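Local coordinates for protein elongation factor G (PDB 1WDT) that binds GTP and a magnesium ion and probably acts as a GTP-hydrolysing translation elongation factor, at residues Thr61-Val66 and Val288-Val293; Ala301-Tyr306 and Leu348-Ala353. One frame throughout, in Å; residues are numbered along the deposited sequence.

Contact 1 (Thr61-Val66 and Val288-Val293); sequences TVRTGV and VFKVQV. With MG (magnesium ion), chain B; GTP (guanosine-5'-triphosphate), chain C.
Lys290 NZ is gripped by two groups. It donates to Thr64 O at 3.1 Å, in the carbonyl plane and on a lone pair (C=O...N angle 139°), and it forms a salt bridge with Glu90. Glu90 OE2 also accepts the backbone N-H of Thr64, so this carboxylate ties both segments together. Arg63 lies beside the lysine, with its NH1 4.1 Å from Lys290 NZ. The shared acid probably offsets the closeness of these two like charges, although its ion pair with Arg63 is long and weak. Bends at chi2 and chi3 bring Arg63 NH1 to 3.3 Å from Val291 O, which lies near the guanidinium plane. Were Arg63 an alanine, the space beside Val291 O would probably be left unfilled and Glu408 O would lose its weak bond from the guanidinium. At the start of 61-66, Thr61 OG1 binds the magnesium ion at 2.0 Å, and Thr61 N donates to GTP O2G at 3.0 Å. With chi1 -60° the hydroxyl sits beside the backbone N, so OG1 meets the metal while N-H meets the gamma-phosphate oxygen. Thr23 OG1 binds the same ion. This is consistent with the threonine of the first switch region in GTP-bound translational GTPases. The contact joins the GTP-binding domain to domain 2. Helix 88-97 packs against both segments, strand 298-307 flanks strand 285-294, and helix 392-408 touches Gln292 and Val293.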
# COMPACT_ATOMS: atom_id res chain seq x y z
N THR A 61 -1.73 -6.63 -13.22
CA THR A 61 -1.04 -7.44 -12.22
C THR A 61 -1.55 -7.07 -10.82
O THR A 61 -1.23 -6.01 -10.28
CB THR A 61 0.50 -7.23 -12.29
OG1 THR A 61 0.96 -7.62 -13.59
CG2 THR A 61 1.21 -8.08 -11.26
N VAL A 62 -2.38 -7.95 -10.27
CA VAL A 62 -2.96 -7.77 -8.95
C VAL A 62 -1.98 -8.30 -7.90
O VAL A 62 -1.89 -7.77 -6.79
CB VAL A 62 -4.29 -8.56 -8.82
CG1 VAL A 62 -4.81 -8.50 -7.37
CG2 VAL A 62 -5.34 -8.00 -9.80
N ARG A 63 -1.25 -9.34 -8.27
CA ARG A 63 -0.28 -9.98 -7.38
C ARG A 63 1.09 -10.10 -8.02
O ARG A 63 1.21 -10.43 -9.20
CB ARG A 63 -0.76 -11.38 -7.02
CG ARG A 63 -2.12 -11.41 -6.36
CD ARG A 63 -1.96 -11.80 -4.92
NE ARG A 63 -2.08 -10.65 -4.04
CZ ARG A 63 -1.59 -10.58 -2.81
NH1 ARG A 63 -0.90 -11.58 -2.28
NH2 ARG A 63 -1.81 -9.49 -2.10
N THR A 64 2.12 -9.83 -7.23
CA THR A 64 3.49 -9.94 -7.70
C THR A 64 3.77 -11.36 -8.16
O THR A 64 3.45 -12.33 -7.47
CB THR A 64 4.50 -9.58 -6.58
OG1 THR A 64 4.30 -8.22 -6.18
CG2 THR A 64 5.94 -9.78 -7.05
N GLY A 65 4.34 -11.49 -9.35
CA GLY A 65 4.67 -12.79 -9.88
C GLY A 65 6.18 -12.96 -9.86
O GLY A 65 6.92 -12.02 -10.14
N VAL A 66 6.65 -14.16 -9.52
CA VAL A 66 8.08 -14.44 -9.50
C VAL A 66 8.49 -15.12 -10.81
O VAL A 66 7.86 -16.08 -11.26
CB VAL A 66 8.45 -15.38 -8.32
CG1 VAL A 66 9.95 -15.72 -8.38
CG2 VAL A 66 8.10 -14.71 -7.01
N VAL A 288 9.67 -13.16 4.94
CA VAL A 288 8.47 -13.51 4.19
C VAL A 288 7.98 -12.17 3.64
O VAL A 288 7.52 -11.32 4.40
CB VAL A 288 7.39 -14.10 5.12
CG1 VAL A 288 6.15 -14.48 4.30
CG2 VAL A 288 7.94 -15.32 5.86
N PHE A 289 8.10 -11.95 2.34
CA PHE A 289 7.69 -10.67 1.80
C PHE A 289 6.26 -10.65 1.26
O PHE A 289 5.70 -9.58 1.01
CB PHE A 289 8.68 -10.19 0.74
CG PHE A 289 8.68 -11.00 -0.52
CD1 PHE A 289 7.83 -10.65 -1.58
CD2 PHE A 289 9.53 -12.08 -0.67
CE1 PHE A 289 7.85 -11.39 -2.76
CE2 PHE A 289 9.55 -12.82 -1.84
CZ PHE A 289 8.70 -12.47 -2.89
N LYS A 290 5.68 -11.83 1.07
CA LYS A 290 4.31 -11.94 0.60
C LYS A 290 3.77 -13.33 0.91
O LYS A 290 4.52 -14.27 1.14
CB LYS A 290 4.18 -11.67 -0.90
CG LYS A 290 4.74 -12.74 -1.80
CD LYS A 290 4.22 -12.63 -3.22
CE LYS A 290 2.72 -12.93 -3.28
NZ LYS A 290 2.20 -12.93 -4.68
N VAL A 291 2.45 -13.44 0.90
CA VAL A 291 1.78 -14.70 1.17
C VAL A 291 0.62 -14.88 0.20
O VAL A 291 -0.10 -13.92 -0.09
CB VAL A 291 1.23 -14.73 2.63
CG1 VAL A 291 0.25 -15.89 2.80
CG2 VAL A 291 2.39 -14.87 3.63
N GLN A 292 0.46 -16.09 -0.32
CA GLN A 292 -0.65 -16.42 -1.20
C GLN A 292 -1.44 -17.50 -0.48
O GLN A 292 -0.86 -18.39 0.15
CB GLN A 292 -0.16 -16.99 -2.54
CG GLN A 292 0.39 -15.98 -3.53
CD GLN A 292 -0.66 -14.98 -3.99
OE1 GLN A 292 -1.71 -15.36 -4.49
NE2 GLN A 292 -0.36 -13.71 -3.82
N VAL A 293 -2.77 -17.41 -0.53
CA VAL A 293 -3.59 -18.44 0.08
C VAL A 293 -4.47 -18.99 -1.03
O VAL A 293 -5.49 -18.39 -1.39
CB VAL A 293 -4.46 -17.90 1.24
CG1 VAL A 293 -5.39 -19.01 1.74
CG2 VAL A 293 -3.57 -17.46 2.39
MG MG B . 1.66 -6.33 -15.02
PG GTP C . 0.20 -3.51 -14.87
O1G GTP C . -1.24 -3.08 -14.94
O2G GTP C . 0.41 -4.89 -14.28
O3G GTP C . 1.05 -2.49 -14.01
O3B GTP C . 0.71 -3.46 -16.46
PB GTP C . 2.18 -3.83 -17.00
O1B GTP C . 3.01 -2.64 -17.18
O2B GTP C . 2.73 -5.11 -16.66
O3A GTP C . 1.78 -4.07 -18.47
PA GTP C . 1.47 -5.41 -19.30
O1A GTP C . 2.74 -5.99 -19.90
O2A GTP C . 0.27 -6.12 -18.88
O5' GTP C . 0.79 -4.76 -20.61
C5' GTP C . 0.52 -3.41 -21.01
C4' GTP C . -0.27 -3.42 -22.32
O4' GTP C . 0.50 -2.80 -23.39
C3' GTP C . -0.64 -4.82 -22.85
O3' GTP C . -1.95 -4.83 -23.42
C2' GTP C . 0.48 -5.14 -23.81
O2' GTP C . -0.01 -5.93 -24.90
C1' GTP C . 0.96 -3.80 -24.32
N9 GTP C . 2.43 -3.62 -24.44
C8 GTP C . 3.40 -4.00 -23.53
N7 GTP C . 4.62 -3.71 -23.90
C5 GTP C . 4.46 -3.09 -25.12
C6 GTP C . 5.43 -2.54 -26.03
O6 GTP C . 6.66 -2.50 -25.91
N1 GTP C . 4.84 -1.99 -27.20
C2 GTP C . 3.47 -1.99 -27.44
N2 GTP C . 3.08 -1.43 -28.60
N3 GTP C . 2.56 -2.49 -26.61
C4 GTP C . 3.12 -3.03 -25.47
O HOH W 1 0.05 -6.91 -16.38
O HOH W 2 3.41 -5.96 -13.63

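Contact 2 (Ala301-Tyr306 and Leu348-Ala353); sequences AYLRLY and LGVPKA
Ala301 and Val350 face each other as an antiparallel hydrogen-bonded pair, with Val350 N to Ala301 O at 2.7 Å and Ala301 N to Val350 O at 2.8 Å. Leu303 and Leu348 form the next such pair. Between them Tyr302 lies opposite Gly349. The glycine puts no side chain on the face that carries the tyrosine ring. The other face is a small apolar patch. The short Ala301 leaves room for a methyl from beyond the strand end: Ala353 CB lies 3.5 Å from Ala301 CB. Lys352 is in the left-handed helical region (phi 51°), where the chain turns and Ala353 comes back against Ala301. Val350 CG2 lies against Leu303 and over the carbonyl oxygen of Ala301. This methyl is anti to the carbonyl carbon of Val350 and rests on the CG-CD1 side of Leu303, 3.9 Å from both Leu303 CG and Leu303 CD1. The two side chains cross obliquely. The pairing sets 347-350 beside 298-307 in the beta-barrel of domain 2. Strand 285-294 lies on the other side of 298-307, strand 323-332 touches Val350 through Leu325, and Tyr306 OH bonds to Glu96 O of helix 88-97.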
# COMPACT_ATOMS: atom_id res chain seq x y z
N ALA A 301 4.07 -19.48 1.62
CA ALA A 301 4.83 -18.31 2.01
C ALA A 301 5.98 -18.08 1.04
O ALA A 301 6.70 -19.01 0.68
CB ALA A 301 5.36 -18.47 3.43
N TYR A 302 6.14 -16.83 0.60
CA TYR A 302 7.20 -16.46 -0.33
C TYR A 302 8.33 -15.80 0.47
O TYR A 302 8.14 -14.75 1.09
CB TYR A 302 6.64 -15.51 -1.39
CG TYR A 302 5.63 -16.18 -2.29
CD1 TYR A 302 5.95 -16.48 -3.62
CD2 TYR A 302 4.40 -16.60 -1.80
CE1 TYR A 302 5.07 -17.19 -4.42
CE2 TYR A 302 3.51 -17.32 -2.60
CZ TYR A 302 3.85 -17.61 -3.90
OH TYR A 302 2.99 -18.35 -4.68
N LEU A 303 9.50 -16.41 0.45
CA LEU A 303 10.64 -15.88 1.19
C LEU A 303 11.75 -15.38 0.30
O LEU A 303 12.00 -15.91 -0.77
CB LEU A 303 11.24 -16.97 2.10
CG LEU A 303 10.33 -17.91 2.90
CD1 LEU A 303 11.18 -18.58 3.98
CD2 LEU A 303 9.18 -17.15 3.54
N ARG A 304 12.43 -14.34 0.77
CA ARG A 304 13.58 -13.81 0.07
C ARG A 304 14.74 -14.20 0.97
O ARG A 304 14.71 -13.90 2.16
CB ARG A 304 13.54 -12.28 -0.04
CG ARG A 304 14.92 -11.67 -0.29
CD ARG A 304 15.54 -12.22 -1.58
NE ARG A 304 17.00 -12.07 -1.61
CZ ARG A 304 17.65 -10.93 -1.84
NH1 ARG A 304 16.99 -9.81 -2.08
NH2 ARG A 304 18.98 -10.92 -1.83
N LEU A 305 15.73 -14.89 0.44
CA LEU A 305 16.88 -15.24 1.25
C LEU A 305 17.91 -14.17 0.94
O LEU A 305 18.48 -14.14 -0.16
CB LEU A 305 17.41 -16.63 0.88
CG LEU A 305 18.62 -17.18 1.63
CD1 LEU A 305 18.30 -17.38 3.13
CD2 LEU A 305 19.04 -18.52 0.99
N TYR A 306 18.11 -13.27 1.89
CA TYR A 306 19.06 -12.17 1.74
C TYR A 306 20.51 -12.59 1.91
O TYR A 306 21.41 -11.97 1.36
CB TYR A 306 18.77 -11.09 2.78
CG TYR A 306 17.44 -10.41 2.64
CD1 TYR A 306 17.18 -9.54 1.57
CD2 TYR A 306 16.43 -10.58 3.60
CE1 TYR A 306 15.97 -8.85 1.47
CE2 TYR A 306 15.22 -9.91 3.51
CZ TYR A 306 15.00 -9.04 2.44
OH TYR A 306 13.82 -8.35 2.35
N LEU A 348 12.14 -18.14 -2.35
CA LEU A 348 11.60 -19.47 -2.14
C LEU A 348 10.10 -19.49 -1.83
O LEU A 348 9.54 -18.52 -1.32
CB LEU A 348 12.35 -20.14 -0.98
CG LEU A 348 13.85 -20.37 -1.16
CD1 LEU A 348 14.44 -20.90 0.15
CD2 LEU A 348 14.10 -21.35 -2.29
N GLY A 349 9.46 -20.62 -2.16
CA GLY A 349 8.05 -20.79 -1.89
C GLY A 349 7.90 -21.91 -0.87
O GLY A 349 8.36 -23.03 -1.10
N VAL A 350 7.27 -21.62 0.26
CA VAL A 350 7.08 -22.62 1.30
C VAL A 350 5.61 -23.02 1.41
O VAL A 350 4.77 -22.23 1.84
CB VAL A 350 7.55 -22.09 2.68
CG1 VAL A 350 7.50 -23.20 3.72
CG2 VAL A 350 8.97 -21.51 2.56
N PRO A 351 5.27 -24.25 1.00
CA PRO A 351 3.89 -24.75 1.05
C PRO A 351 3.47 -25.09 2.48
O PRO A 351 4.32 -25.22 3.36
CB PRO A 351 3.95 -26.00 0.17
CG PRO A 351 5.33 -26.51 0.42
CD PRO A 351 6.16 -25.24 0.36
N LYS A 352 2.16 -25.21 2.70
CA LYS A 352 1.61 -25.52 4.02
C LYS A 352 2.19 -24.58 5.07
O LYS A 352 2.51 -25.00 6.18
CB LYS A 352 1.94 -26.97 4.40
CG LYS A 352 1.46 -28.01 3.40
CD LYS A 352 1.81 -29.42 3.86
CE LYS A 352 1.40 -30.46 2.83
NZ LYS A 352 -0.06 -30.43 2.55
N ALA A 353 2.29 -23.31 4.71
CA ALA A 353 2.87 -22.28 5.57
C ALA A 353 1.88 -21.51 6.44
O ALA A 353 2.11 -20.33 6.71
CB ALA A 353 3.67 -21.31 4.71

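How the contacts relate
Segment 288-293 of contact 1 and the strands of contact 2 belong to one antiparallel sheet, while 61-66 belongs to the GTP-binding domain. The contact centres are 11 Å apart. Strands 285-294 and 298-307 are consecutive and lie side by side. Probable hydrogen bonds join them, Phe289 N to Tyr302 O and Lys290 O to Tyr302 N, each 3.1 Å. Tyr302 also links the contacts through its ring: it makes a cation-pi interaction with Lys290, and its CE2 packs 3.5 Å from Gln292 CG. Contact 1 reaches the nucleotide through Thr61, and the side chain of Thr64 is about 9 Å from those of Lys22 and Thr23. Contact 2 lies away from this site.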